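Side-chain contacts in hypothetical protein TM0723 (Thermotoga maritima, PDB 1VMJ), which is of unknown function, possibly a thiamin phosphate synthase, and binds a sodium ion in the crystal: residues A[20-25]-A[131-136]; A[26-31]-A[83-88]; A[51-56]-A[60-65]; A[92-95]-A[100-103]. All blocks are in the same frame, centred on the assembly; numbering follows the deposited sequence.

Contact 1: A[20-25]-A[131-136]; sequences LWFHTK and VFYGEF
Phe22 and Tyr133 form the tight part. Their rings make an offset stack, with centroids 4.6 Å apart and planes tilted by 17°. The overlap is partial: Tyr133 CD2 lies over the rim of the Phe22 ring, 3.8 Å from Phe22 CG. Tyr133 CG stands anti to its own backbone N (chi1 -180°), which carries the ring across to strand 14-22.

The looser part, at Thr24 and Glu135, is buried too but bridged by a water. Thr24 OG1 and CG2 both pack on the Glu135 chain, OG1 3.6 Å from Glu135 CG. Thr24 OG1 bonds to Arg26 O and Met139 N. The water accepts from Thr24 N at 3.0 Å and donates to Glu135 OE1 at 2.9 Å. Glu135 OE1 also accepts a hydrogen bond from Tyr133 OH, at 2.7 Å, from above the carboxylate plane. Glu135 OE2 pairs with Lys142, so both oxygens are engaged. With an alanine in place of Tyr133, the Phe22 face would probably lose its stacking partner and Glu135 OE1 one of its two donors.

Strand 14-22 belongs to the five-stranded sheet and strand 130-135 to the three-stranded one. The stack lies between two antiparallel sheets, as in the core of a beta-sandwich.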
loop_
_atom_site.group_PDB
_atom_site.type_symbol
_atom_site.label_atom_id
_atom_site.label_comp_id
_atom_site.label_asym_id
_atom_site.label_seq_id
_atom_site.Cartn_x
_atom_site.Cartn_y
_atom_site.Cartn_z
ATOM N N LEU A 20 -6.137 -12.789 13.656
ATOM C CA LEU A 20 -5.724 -14.096 13.172
ATOM C C LEU A 20 -4.278 -14.274 13.586
ATOM O O LEU A 20 -3.452 -13.421 13.322
ATOM C CB LEU A 20 -5.875 -14.158 11.643
ATOM C CG LEU A 20 -7.288 -13.963 11.118
ATOM C CD1 LEU A 20 -7.235 -13.876 9.590
ATOM C CD2 LEU A 20 -8.236 -15.069 11.554
ATOM N N TRP A 21 -3.948 -15.388 14.228
ATOM C CA TRP A 21 -2.602 -15.605 14.754
ATOM C C TRP A 21 -1.856 -16.644 13.956
ATOM O O TRP A 21 -2.467 -17.578 13.440
ATOM C CB TRP A 21 -2.665 -16.010 16.211
ATOM C CG TRP A 21 -3.101 -14.919 17.193
ATOM C CD1 TRP A 21 -3.672 -13.712 16.906
ATOM C CD2 TRP A 21 -2.972 -14.977 18.619
ATOM N NE1 TRP A 21 -3.907 -13.022 18.073
ATOM C CE2 TRP A 21 -3.471 -13.766 19.130
ATOM C CE3 TRP A 21 -2.441 -15.917 19.513
ATOM C CZ2 TRP A 21 -3.515 -13.491 20.480
ATOM C CZ3 TRP A 21 -2.488 -15.634 20.857
ATOM C CH2 TRP A 21 -3.000 -14.420 21.328
ATOM N N PHE A 22 -0.547 -16.451 13.857
ATOM C CA PHE A 22 0.345 -17.346 13.111
ATOM C C PHE A 22 1.589 -17.601 13.937
ATOM O O PHE A 22 2.012 -16.780 14.735
ATOM C CB PHE A 22 0.700 -16.739 11.744
ATOM C CG PHE A 22 -0.496 -16.413 10.946
ATOM C CD1 PHE A 22 -1.107 -17.383 10.171
ATOM C CD2 PHE A 22 -1.107 -15.169 11.070
ATOM C CE1 PHE A 22 -2.263 -17.110 9.482
ATOM C CE2 PHE A 22 -2.253 -14.889 10.384
ATOM C CZ PHE A 22 -2.834 -15.844 9.591
ATOM N N HIS A 23 2.142 -18.796 13.774
ATOM C CA HIS A 23 3.424 -19.142 14.360
ATOM C C HIS A 23 4.096 -20.040 13.340
ATOM O O HIS A 23 3.856 -21.251 13.310
ATOM C CB HIS A 23 3.247 -19.872 15.694
ATOM C CG HIS A 23 4.523 -20.077 16.463
ATOM N ND1 HIS A 23 5.481 -20.998 16.097
ATOM C CD2 HIS A 23 5.007 -19.451 17.561
ATOM C CE1 HIS A 23 6.488 -20.944 16.951
ATOM N NE2 HIS A 23 6.225 -20.018 17.854
ATOM N N THR A 24 4.895 -19.464 12.448
ATOM C CA THR A 24 5.410 -20.227 11.339
ATOM C C THR A 24 6.573 -21.120 11.771
ATOM O O THR A 24 7.329 -20.792 12.679
ATOM C CB THR A 24 5.858 -19.305 10.213
ATOM O OG1 THR A 24 6.926 -18.471 10.679
ATOM C CG2 THR A 24 4.690 -18.437 9.766
ATOM N N LYS A 25 6.721 -22.238 11.067
ATOM C CA LYS A 25 7.790 -23.187 11.343
ATOM C C LYS A 25 9.161 -22.592 11.007
ATOM O O LYS A 25 10.161 -22.869 11.685
ATOM C CB LYS A 25 7.561 -24.463 10.532
ATOM C CG LYS A 25 8.673 -25.498 10.677
ATOM C CD LYS A 25 8.313 -26.817 10.005
ATOM C CE LYS A 25 9.517 -27.750 9.965
ATOM N NZ LYS A 25 9.112 -29.180 9.825
ATOM N N VAL A 131 -5.499 -13.721 -0.825
ATOM C CA VAL A 131 -4.891 -12.931 0.239
ATOM C C VAL A 131 -3.911 -13.809 1.016
ATOM O O VAL A 131 -4.208 -14.938 1.391
ATOM C CB VAL A 131 -5.940 -12.403 1.233
ATOM C CG1 VAL A 131 -5.290 -11.386 2.182
ATOM C CG2 VAL A 131 -7.128 -11.760 0.514
ATOM N N PHE A 132 -2.723 -13.242 1.224
ATOM C CA PHE A 132 -1.611 -13.892 1.916
ATOM C C PHE A 132 -1.123 -13.131 3.116
ATOM O O PHE A 132 -1.072 -11.885 3.122
ATOM C CB PHE A 132 -0.427 -14.065 0.953
ATOM C CG PHE A 132 -0.690 -15.079 -0.088
ATOM C CD1 PHE A 132 -1.276 -14.721 -1.304
ATOM C CD2 PHE A 132 -0.428 -16.406 0.158
ATOM C CE1 PHE A 132 -1.574 -15.680 -2.255
ATOM C CE2 PHE A 132 -0.749 -17.368 -0.798
ATOM C CZ PHE A 132 -1.325 -16.977 -1.995
ATOM N N TYR A 133 -0.744 -13.910 4.122
ATOM C CA TYR A 133 0.134 -13.452 5.182
ATOM C C TYR A 133 1.539 -13.759 4.717
ATOM O O TYR A 133 1.862 -14.904 4.386
ATOM C CB TYR A 133 -0.148 -14.189 6.505
ATOM C CG TYR A 133 0.734 -13.746 7.644
ATOM C CD1 TYR A 133 0.788 -12.413 8.015
ATOM C CD2 TYR A 133 1.550 -14.657 8.323
ATOM C CE1 TYR A 133 1.598 -11.992 9.058
ATOM C CE2 TYR A 133 2.358 -14.248 9.385
ATOM C CZ TYR A 133 2.381 -12.907 9.727
ATOM O OH TYR A 133 3.182 -12.479 10.738
ATOM N N GLY A 134 2.371 -12.725 4.674
ATOM C CA GLY A 134 3.766 -12.846 4.324
ATOM C C GLY A 134 4.611 -12.690 5.561
ATOM O O GLY A 134 4.812 -11.573 6.070
ATOM N N GLU A 135 5.082 -13.802 6.085
ATOM C CA GLU A 135 5.927 -13.796 7.257
ATOM C C GLU A 135 7.387 -13.640 6.859
ATOM O O GLU A 135 7.879 -14.439 6.079
ATOM C CB GLU A 135 5.757 -15.124 8.023
ATOM C CG GLU A 135 6.576 -15.200 9.304
ATOM C CD GLU A 135 6.205 -14.098 10.256
ATOM O OE1 GLU A 135 5.215 -14.274 11.015
ATOM O OE2 GLU A 135 6.893 -13.059 10.225
ATOM N N PHE A 136 8.077 -12.627 7.395
ATOM C CA PHE A 136 9.498 -12.446 7.130
ATOM C C PHE A 136 10.397 -12.614 8.353
ATOM O O PHE A 136 11.610 -12.569 8.232
ATOM C CB PHE A 136 9.730 -11.108 6.419
ATOM C CG PHE A 136 8.940 -10.997 5.149
ATOM C CD1 PHE A 136 9.163 -11.895 4.131
ATOM C CD2 PHE A 136 7.938 -10.058 4.988
ATOM C CE1 PHE A 136 8.421 -11.847 2.969
ATOM C CE2 PHE A 136 7.205 -10.011 3.828
ATOM C CZ PHE A 136 7.459 -10.926 2.825
HETATM O O HOH W 1 5.166 -16.551 12.847
#

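Contact 2: A[26-31]-A[83-88]; sequences RRREFI and APEKPY. With SO4 (sulfate ion), chain D.
Arg27 and Glu85 are the closest backbone pair, yet their CA atoms stand 10.6 Å apart, so long side chains make the whole contact. Glu85 receives both arginines on its one carboxylate. The Arg27 chain is extended, with CG anti to the backbone N (chi1 -173°), and it meets Glu85 from the opposite direction. The guanidinium lies flat on the carboxylate, the two planes 8° apart. Glu85 OE2 sits over the centre of the guanidinium, 3.4 Å from Arg27 CZ. No N-H points at it, so this salt bridge is one of charge and stacking.

Arg28 arrives differently. Its chain bends at chi3, and its guanidinium stands nearly upright to the carboxylate, at 82°. Arg28 NH1 gives a 2.9 Å hydrogen bond to Glu85 OE1, in the plane of its own guanidinium but from above the carboxylate plane. A water also joins Arg28 NH2 to Glu85 OE1.

Arg27, Arg28 and Glu85 thus form a surface salt-bridge network. It ties the loop leading into strand 29-32 to the loop that follows helix 69-82. The network runs on, with Arg27 reaching Asp102 and Asp99, and Arg28 reaching Glu76.

Tyr88 OH donates to Glu85 OE2 at 2.6 Å, on the anti side of the carboxylate. This bond probably steadies Glu85 OE2 over the Arg27 guanidinium. Together with the two arginines it would be expected to stabilise the negative charge of Glu85. At the other end of Tyr88, its backbone N holds O1 of a sulfate, probably from the crystallisation liquor, at 2.9 Å. Ser89 N binds the same sulfate.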
loop_
_atom_site.group_PDB
_atom_site.type_symbol
_atom_site.label_atom_id
_atom_site.label_comp_id
_atom_site.label_asym_id
_atom_site.label_seq_id
_atom_site.Cartn_x
_atom_site.Cartn_y
_atom_site.Cartn_z
ATOM N N ARG A 26 9.201 -21.781 9.957
ATOM C CA ARG A 26 10.454 -21.208 9.487
ATOM C C ARG A 26 10.415 -19.685 9.531
ATOM O O ARG A 26 9.391 -19.065 9.779
ATOM C CB ARG A 26 10.722 -21.680 8.063
ATOM C CG ARG A 26 10.625 -23.211 7.899
ATOM C CD ARG A 26 11.049 -23.702 6.516
ATOM N NE ARG A 26 11.171 -25.166 6.457
ATOM C CZ ARG A 26 10.165 -26.027 6.256
ATOM N NH1 ARG A 26 8.916 -25.599 6.094
ATOM N NH2 ARG A 26 10.409 -27.334 6.221
ATOM N N ARG A 27 11.551 -19.079 9.256
ATOM C CA ARG A 27 11.690 -17.630 9.313
ATOM C C ARG A 27 10.750 -16.900 8.345
ATOM O O ARG A 27 10.165 -15.861 8.697
ATOM C CB ARG A 27 13.141 -17.238 8.989
ATOM C CG ARG A 27 13.458 -15.776 9.183
ATOM C CD ARG A 27 14.864 -15.498 8.749
ATOM N NE ARG A 27 15.186 -14.076 8.754
ATOM C CZ ARG A 27 15.831 -13.461 9.732
ATOM N NH1 ARG A 27 16.229 -14.132 10.802
ATOM N NH2 ARG A 27 16.097 -12.160 9.634
ATOM N N ARG A 28 10.701 -17.418 7.117
ATOM C CA ARG A 28 9.883 -16.822 6.074
ATOM C C ARG A 28 8.890 -17.850 5.532
ATOM O O ARG A 28 9.243 -19.019 5.334
ATOM C CB ARG A 28 10.740 -16.284 4.929
ATOM C CG ARG A 28 11.750 -15.223 5.355
ATOM C CD ARG A 28 12.265 -14.381 4.200
ATOM N NE ARG A 28 13.262 -15.097 3.418
ATOM C CZ ARG A 28 14.549 -15.209 3.759
ATOM N NH1 ARG A 28 15.005 -14.657 4.868
ATOM N NH2 ARG A 28 15.383 -15.893 2.990
ATOM N N GLU A 29 7.679 -17.387 5.249
ATOM C CA GLU A 29 6.594 -18.228 4.752
ATOM C C GLU A 29 5.477 -17.372 4.192
ATOM O O GLU A 29 5.237 -16.301 4.714
ATOM C CB GLU A 29 6.039 -19.123 5.873
ATOM C CG GLU A 29 5.021 -20.143 5.347
ATOM C CD GLU A 29 4.503 -21.130 6.389
ATOM O OE1 GLU A 29 4.998 -21.128 7.539
ATOM O OE2 GLU A 29 3.590 -21.924 6.018
ATOM N N PHE A 30 4.827 -17.835 3.120
ATOM C CA PHE A 30 3.587 -17.234 2.646
ATOM C C PHE A 30 2.447 -18.174 3.005
ATOM O O PHE A 30 2.529 -19.384 2.733
ATOM C CB PHE A 30 3.622 -17.006 1.141
ATOM C CG PHE A 30 4.747 -16.115 0.695
ATOM C CD1 PHE A 30 4.764 -14.774 1.021
ATOM C CD2 PHE A 30 5.793 -16.622 -0.073
ATOM C CE1 PHE A 30 5.802 -13.956 0.600
ATOM C CE2 PHE A 30 6.837 -15.804 -0.488
ATOM C CZ PHE A 30 6.839 -14.480 -0.158
ATOM N N ILE A 31 1.404 -17.632 3.600
ATOM C CA ILE A 31 0.242 -18.418 3.995
ATOM C C ILE A 31 -1.015 -17.838 3.367
ATOM O O ILE A 31 -1.298 -16.673 3.549
ATOM C CB ILE A 31 0.100 -18.454 5.523
ATOM C CG1 ILE A 31 1.338 -19.108 6.140
ATOM C CG2 ILE A 31 -1.179 -19.214 5.933
ATOM C CD1 ILE A 31 1.342 -19.126 7.625
ATOM N N ALA A 83 16.336 -6.933 -0.605
ATOM C CA ALA A 83 16.528 -6.701 0.827
ATOM C C ALA A 83 17.123 -7.934 1.491
ATOM O O ALA A 83 16.449 -8.641 2.225
ATOM C CB ALA A 83 15.189 -6.338 1.448
ATOM N N PRO A 84 18.394 -8.224 1.198
ATOM C CA PRO A 84 19.044 -9.428 1.674
ATOM C C PRO A 84 19.079 -9.551 3.185
ATOM O O PRO A 84 19.350 -8.598 3.883
ATOM C CB PRO A 84 20.454 -9.333 1.097
ATOM C CG PRO A 84 20.609 -7.950 0.715
ATOM C CD PRO A 84 19.281 -7.448 0.332
ATOM N N GLU A 85 18.799 -10.761 3.666
ATOM C CA GLU A 85 18.871 -11.054 5.079
ATOM C C GLU A 85 20.263 -10.805 5.637
ATOM O O GLU A 85 20.415 -10.211 6.710
ATOM C CB GLU A 85 18.497 -12.513 5.306
ATOM C CG GLU A 85 18.489 -12.908 6.764
ATOM C CD GLU A 85 18.146 -14.373 6.977
ATOM O OE1 GLU A 85 17.597 -15.037 6.057
ATOM O OE2 GLU A 85 18.406 -14.855 8.102
ATOM N N LYS A 86 21.269 -11.294 4.910
ATOM C CA LYS A 86 22.667 -11.351 5.356
ATOM C C LYS A 86 23.602 -10.594 4.413
ATOM O O LYS A 86 23.268 -10.430 3.231
ATOM C CB LYS A 86 23.125 -12.808 5.464
ATOM C CG LYS A 86 22.427 -13.547 6.605
ATOM C CD LYS A 86 22.874 -14.988 6.833
ATOM N N PRO A 87 24.770 -10.139 4.919
ATOM C CA PRO A 87 25.192 -10.274 6.331
ATOM C C PRO A 87 24.381 -9.385 7.265
ATOM O O PRO A 87 23.960 -8.287 6.889
ATOM C CB PRO A 87 26.653 -9.782 6.319
ATOM C CG PRO A 87 26.741 -8.879 5.136
ATOM C CD PRO A 87 25.775 -9.409 4.109
ATOM N N TYR A 88 24.147 -9.870 8.474
ATOM C CA TYR A 88 23.399 -9.113 9.467
ATOM C C TYR A 88 24.044 -7.768 9.769
ATOM O O TYR A 88 23.366 -6.776 10.024
ATOM C CB TYR A 88 23.204 -9.917 10.753
ATOM C CG TYR A 88 22.402 -11.175 10.554
ATOM C CD1 TYR A 88 21.144 -11.138 9.954
ATOM C CD2 TYR A 88 22.904 -12.409 10.951
ATOM C CE1 TYR A 88 20.414 -12.292 9.743
ATOM C CE2 TYR A 88 22.158 -13.574 10.757
ATOM C CZ TYR A 88 20.911 -13.501 10.161
ATOM O OH TYR A 88 20.176 -14.649 9.963
HETATM S S SO4 D . 26.970 -11.567 9.859
HETATM O O1 SO4 D . 25.818 -12.130 9.142
HETATM O O2 SO4 D . 27.005 -12.361 11.093
HETATM O O3 SO4 D . 26.876 -10.141 10.177
HETATM O O4 SO4 D . 28.233 -11.765 9.122
HETATM O O HOH W 2 18.329 -15.814 3.552
#

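Contact 3: A[51-56]-A[60-65]; sequences LLCNAM and ASVFIN
Val62 faces Cys53 and Ala55 across a beta arch. Strand 51-55 lies in the five-stranded sheet and strand 60-65 in the three-stranded sheet, with a short connection between them. The strand axes approach to 5.3 Å and run at 145°, but no hydrogen bond joins the segments. Side chains and backbone edges pack instead, as expected where a chain folds over from one sheet to the other.

Val62 is the central side chain. Its CB points toward strand 51-55, and its two methyls part over the neighbouring backbone. CG1 is anti to the backbone N (chi1 175°) and goes to Cys53, touching Cys53 SG at 3.8 Å and Cys53 O at 3.5 Å. CG2 goes the other way along the strand and rests 3.6 Å from Ala55 N, over the Asn54-Ala55 peptide. The branched side chain therefore sits across the backbone of Cys53 to Ala55.

Ala55 answers from the opposite strand, with its CB pointing toward segment 60-65. The Ala55 methyl lies closest to the backbone, with Ala55 CB 3.3 Å from Ala60 O. The Ala60 methyl is further off, with Ala55 CB 4.2 Å from Ala60 CB. Ala60 O also bonds to Arg107.

Asn54 and Ser61 turn their CB atoms away from the partner strand. Val131 and Val114 also pack on Val62, while Ile33 and Val144 pack on Cys53. Further along, Ile64 O and the Asn65 side chain bond to the third subunit. Within strand 51-55, Asn54 ND2 bonds to Ala55 O at 3.0 Å, from well above the carbonyl plane.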
loop_
_atom_site.group_PDB
_atom_site.type_symbol
_atom_site.label_atom_id
_atom_site.label_comp_id
_atom_site.label_asym_id
_atom_site.label_seq_id
_atom_site.Cartn_x
_atom_site.Cartn_y
_atom_site.Cartn_z
ATOM N N LEU A 51 -13.248 -3.931 4.063
ATOM C CA LEU A 51 -12.476 -4.791 4.936
ATOM C C LEU A 51 -11.012 -4.367 4.863
ATOM O O LEU A 51 -10.438 -4.236 3.795
ATOM C CB LEU A 51 -12.615 -6.250 4.516
ATOM C CG LEU A 51 -11.771 -7.296 5.248
ATOM C CD1 LEU A 51 -12.478 -8.641 5.186
ATOM C CD2 LEU A 51 -10.366 -7.431 4.705
ATOM N N LEU A 52 -10.412 -4.159 6.021
ATOM C CA LEU A 52 -8.984 -3.977 6.175
ATOM C C LEU A 52 -8.416 -5.251 6.764
ATOM O O LEU A 52 -8.932 -5.781 7.720
ATOM C CB LEU A 52 -8.748 -2.835 7.152
ATOM C CG LEU A 52 -7.333 -2.638 7.694
ATOM C CD1 LEU A 52 -6.395 -2.186 6.617
ATOM C CD2 LEU A 52 -7.272 -1.685 8.846
ATOM N N CYS A 53 -7.309 -5.691 6.190
ATOM C CA CYS A 53 -6.554 -6.757 6.764
ATOM C C CYS A 53 -5.086 -6.369 6.750
ATOM O O CYS A 53 -4.501 -6.159 5.672
ATOM C CB CYS A 53 -6.776 -8.036 5.968
ATOM S SG CYS A 53 -5.907 -9.453 6.663
ATOM N N ASN A 54 -4.486 -6.307 7.939
ATOM C CA ASN A 54 -3.118 -5.849 8.066
ATOM C C ASN A 54 -2.295 -6.687 9.013
ATOM O O ASN A 54 -2.804 -7.247 9.962
ATOM C CB ASN A 54 -3.055 -4.368 8.443
ATOM C CG ASN A 54 -3.504 -4.087 9.875
ATOM O OD1 ASN A 54 -4.672 -3.762 10.108
ATOM N ND2 ASN A 54 -2.574 -4.176 10.850
ATOM N N ALA A 55 -0.988 -6.742 8.724
ATOM C CA ALA A 55 -0.026 -7.307 9.653
ATOM C C ALA A 55 0.081 -6.354 10.841
ATOM O O ALA A 55 0.286 -5.162 10.652
ATOM C CB ALA A 55 1.289 -7.466 8.975
ATOM N N MET A 56 -0.030 -6.894 12.053
ATOM C CA MET A 56 0.103 -6.097 13.270
ATOM C C MET A 56 1.552 -5.999 13.707
ATOM O O MET A 56 1.870 -5.270 14.636
ATOM C CB MET A 56 -0.729 -6.692 14.385
ATOM C CG MET A 56 -2.184 -6.768 14.032
ATOM S SD MET A 56 -3.249 -7.241 15.418
ATOM C CE MET A 56 -3.469 -5.695 16.277
ATOM N N ALA A 60 6.230 -8.242 8.922
ATOM C CA ALA A 60 5.375 -9.114 8.154
ATOM C C ALA A 60 4.396 -8.301 7.332
ATOM O O ALA A 60 4.233 -7.092 7.506
ATOM C CB ALA A 60 4.654 -10.054 9.073
ATOM N N SER A 61 3.772 -8.978 6.374
ATOM C CA SER A 61 2.902 -8.343 5.380
ATOM C C SER A 61 1.578 -9.031 5.251
ATOM O O SER A 61 1.469 -10.215 5.520
ATOM C CB SER A 61 3.557 -8.403 3.991
ATOM O OG SER A 61 4.728 -7.615 3.957
ATOM N N VAL A 62 0.585 -8.282 4.779
ATOM C CA VAL A 62 -0.611 -8.855 4.165
ATOM C C VAL A 62 -0.721 -8.276 2.752
ATOM O O VAL A 62 -0.598 -7.078 2.550
ATOM C CB VAL A 62 -1.864 -8.575 4.958
ATOM C CG1 VAL A 62 -3.084 -9.068 4.220
ATOM C CG2 VAL A 62 -1.789 -9.239 6.323
ATOM N N PHE A 63 -0.862 -9.145 1.760
ATOM C CA PHE A 63 -0.861 -8.739 0.356
ATOM C C PHE A 63 -1.734 -9.694 -0.418
ATOM O O PHE A 63 -2.133 -10.758 0.085
ATOM C CB PHE A 63 0.559 -8.691 -0.224
ATOM C CG PHE A 63 1.230 -10.058 -0.316
ATOM C CD1 PHE A 63 1.904 -10.614 0.762
ATOM C CD2 PHE A 63 1.162 -10.790 -1.480
ATOM C CE1 PHE A 63 2.472 -11.891 0.685
ATOM C CE2 PHE A 63 1.767 -12.025 -1.581
ATOM C CZ PHE A 63 2.409 -12.582 -0.488
ATOM N N ILE A 64 -2.063 -9.263 -1.631
ATOM C CA ILE A 64 -2.846 -10.056 -2.562
ATOM C C ILE A 64 -2.015 -10.396 -3.789
ATOM O O ILE A 64 -1.448 -9.508 -4.437
ATOM C CB ILE A 64 -4.144 -9.348 -2.981
ATOM C CG1 ILE A 64 -5.158 -9.447 -1.828
ATOM C CG2 ILE A 64 -4.745 -9.979 -4.220
ATOM C CD1 ILE A 64 -6.302 -8.501 -1.877
ATOM N N ASN A 65 -1.959 -11.684 -4.128
ATOM C CA ASN A 65 -1.349 -12.084 -5.384
ATOM C C ASN A 65 -1.734 -13.518 -5.707
ATOM O O ASN A 65 -2.717 -13.987 -5.208
ATOM C CB ASN A 65 0.170 -11.818 -5.378
ATOM C CG ASN A 65 0.653 -11.356 -6.752
ATOM O OD1 ASN A 65 0.699 -12.166 -7.683
ATOM N ND2 ASN A 65 0.865 -10.043 -6.920
#

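Contact 4: A[92-95]-A[100-103]; sequences KHND and NADA. With NA (sodium ion), chain B.
The sodium site of this protein brings His93, from the loop before helix 101-110, against Asn100 at the start of that helix. His93 NE2 binds the sodium at 2.2 Å and Asn100 OD1 binds it at 2.5 Å. The imidazole and the amide are nearly coplanar, 5° apart, and Asn100 OD1 meets the ring at its edge. The 3.3 Å between His93 NE2 and Asn100 OD1 is the spacing of two ligands on one metal, not a hydrogen bond. Asn100 CG lies between the backbone N and carbonyl carbon (chi1 69°), which brings the amide back to the sodium although its CB points away from His93. Three waters and His104 complete the coordination.

Asn100 holds the N-cap position of helix 101-110, but its side chain makes no capping bond. Instead Asn94 OD1 takes the N-H of Ala101 at 3.0 Å, in the carbonyl plane on a lone pair. Asn94 ND2 donates to Tyr88 O and to a water, which also accepts from Asp102 N. A leucine in place of Asn94 would probably leave the Ala101 N-H without its acceptor and break the link to Tyr88 O.

Ala101 CB fills the angle between the two loop residues, 3.8 Å from His93 CB and 3.3 Å from Asn94 OD1. Second-shell bonds are likely to set the orientation of both ligands. His93 ND1 hydrogen-bonds to Glu68 of the second subunit, as donor since NE2 is on the metal, so the site lies against a subunit interface. Asn100 ND2 bonds to Asp137.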
loop_
_atom_site.group_PDB
_atom_site.type_symbol
_atom_site.label_atom_id
_atom_site.label_comp_id
_atom_site.label_asym_id
_atom_site.label_seq_id
_atom_site.Cartn_x
_atom_site.Cartn_y
_atom_site.Cartn_z
ATOM N N LYS A 92 22.251 -1.439 10.631
ATOM C CA LYS A 92 22.409 -0.853 11.964
ATOM C C LYS A 92 21.334 -1.288 12.939
ATOM O O LYS A 92 21.584 -1.325 14.127
ATOM C CB LYS A 92 22.441 0.675 11.914
ATOM C CG LYS A 92 23.575 1.254 11.090
ATOM C CD LYS A 92 24.929 0.781 11.564
ATOM N N HIS A 93 20.139 -1.617 12.442
ATOM C CA HIS A 93 19.091 -2.141 13.302
ATOM C C HIS A 93 19.540 -3.410 14.019
ATOM O O HIS A 93 19.050 -3.704 15.113
ATOM C CB HIS A 93 17.837 -2.403 12.500
ATOM C CG HIS A 93 16.695 -2.905 13.312
ATOM N ND1 HIS A 93 16.081 -2.133 14.277
ATOM C CD2 HIS A 93 16.058 -4.102 13.319
ATOM C CE1 HIS A 93 15.094 -2.821 14.822
ATOM N NE2 HIS A 93 15.050 -4.018 14.254
ATOM N N ASN A 94 20.463 -4.162 13.412
ATOM C CA ASN A 94 20.901 -5.442 13.980
ATOM C C ASN A 94 22.087 -5.302 14.932
ATOM O O ASN A 94 22.634 -6.299 15.383
ATOM C CB ASN A 94 21.324 -6.389 12.850
ATOM C CG ASN A 94 20.175 -6.822 11.945
ATOM O OD1 ASN A 94 18.997 -6.769 12.325
ATOM N ND2 ASN A 94 20.519 -7.324 10.757
ATOM N N ASP A 95 22.502 -4.072 15.200
ATOM C CA ASP A 95 23.766 -3.813 15.912
ATOM C C ASP A 95 23.802 -4.272 17.359
ATOM O O ASP A 95 24.886 -4.500 17.913
ATOM C CB ASP A 95 24.097 -2.316 15.883
ATOM C CG ASP A 95 24.862 -1.910 14.648
ATOM O OD1 ASP A 95 25.207 -2.782 13.831
ATOM O OD2 ASP A 95 25.139 -0.710 14.485
ATOM N N ASN A 100 16.741 -9.142 12.450
ATOM C CA ASN A 100 15.581 -9.057 11.569
ATOM C C ASN A 100 15.447 -7.772 10.761
ATOM O O ASN A 100 14.406 -7.556 10.162
ATOM C CB ASN A 100 14.295 -9.332 12.363
ATOM C CG ASN A 100 13.957 -8.230 13.367
ATOM O OD1 ASN A 100 14.601 -7.181 13.422
ATOM N ND2 ASN A 100 12.889 -8.448 14.125
ATOM N N ALA A 101 16.507 -6.970 10.637
ATOM C CA ALA A 101 16.417 -5.744 9.833
ATOM C C ALA A 101 15.826 -5.992 8.442
ATOM O O ALA A 101 14.927 -5.266 7.997
ATOM C CB ALA A 101 17.771 -5.066 9.750
ATOM N N ASP A 102 16.272 -7.055 7.783
ATOM C CA ASP A 102 15.808 -7.369 6.435
ATOM C C ASP A 102 14.307 -7.577 6.365
ATOM O O ASP A 102 13.685 -7.273 5.342
ATOM C CB ASP A 102 16.481 -8.609 5.872
ATOM C CG ASP A 102 15.957 -9.905 6.497
ATOM O OD1 ASP A 102 16.194 -10.160 7.707
ATOM O OD2 ASP A 102 15.237 -10.636 5.773
ATOM N N ALA A 103 13.723 -8.105 7.443
ATOM C CA ALA A 103 12.296 -8.404 7.458
ATOM C C ALA A 103 11.466 -7.118 7.423
ATOM O O ALA A 103 10.381 -7.091 6.838
ATOM C CB ALA A 103 11.923 -9.252 8.664
HETATM NA NA NA B . 13.207 -5.313 14.286
HETATM O O HOH W 3 18.845 -8.775 8.623
HETATM O O HOH W 4 13.950 -6.009 16.074
HETATM O O HOH W 5 11.419 -6.395 14.944
HETATM O O HOH W 6 12.018 -3.795 15.433
#

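In the fold
Strand 130-135 unites contacts 1, 2 and 3. It lies between strands 29-32 and 60-65, with Glu135 N 2.9 Å from Glu29 O and Gly134 N 2.8 Å from Ser61 O. Contacts 1 and 3, centres about 10 Å apart, both join the two sheets. Contact 2 leads from this sheet toward contact 4 through the salt bridge of Arg27 NH2 and Asp102 OD1 (2.8 Å). Tyr88 O and Asn94 ND2 add a second link, at 3.0 Å. The sodium belongs to contact 4. The nearest side-chain atom of Arg27 is about 9 Å from it, and those of Glu135 and Ala60 are each about 11 Å away. Contacts 3 and 4 do not touch, but both meet the second subunit.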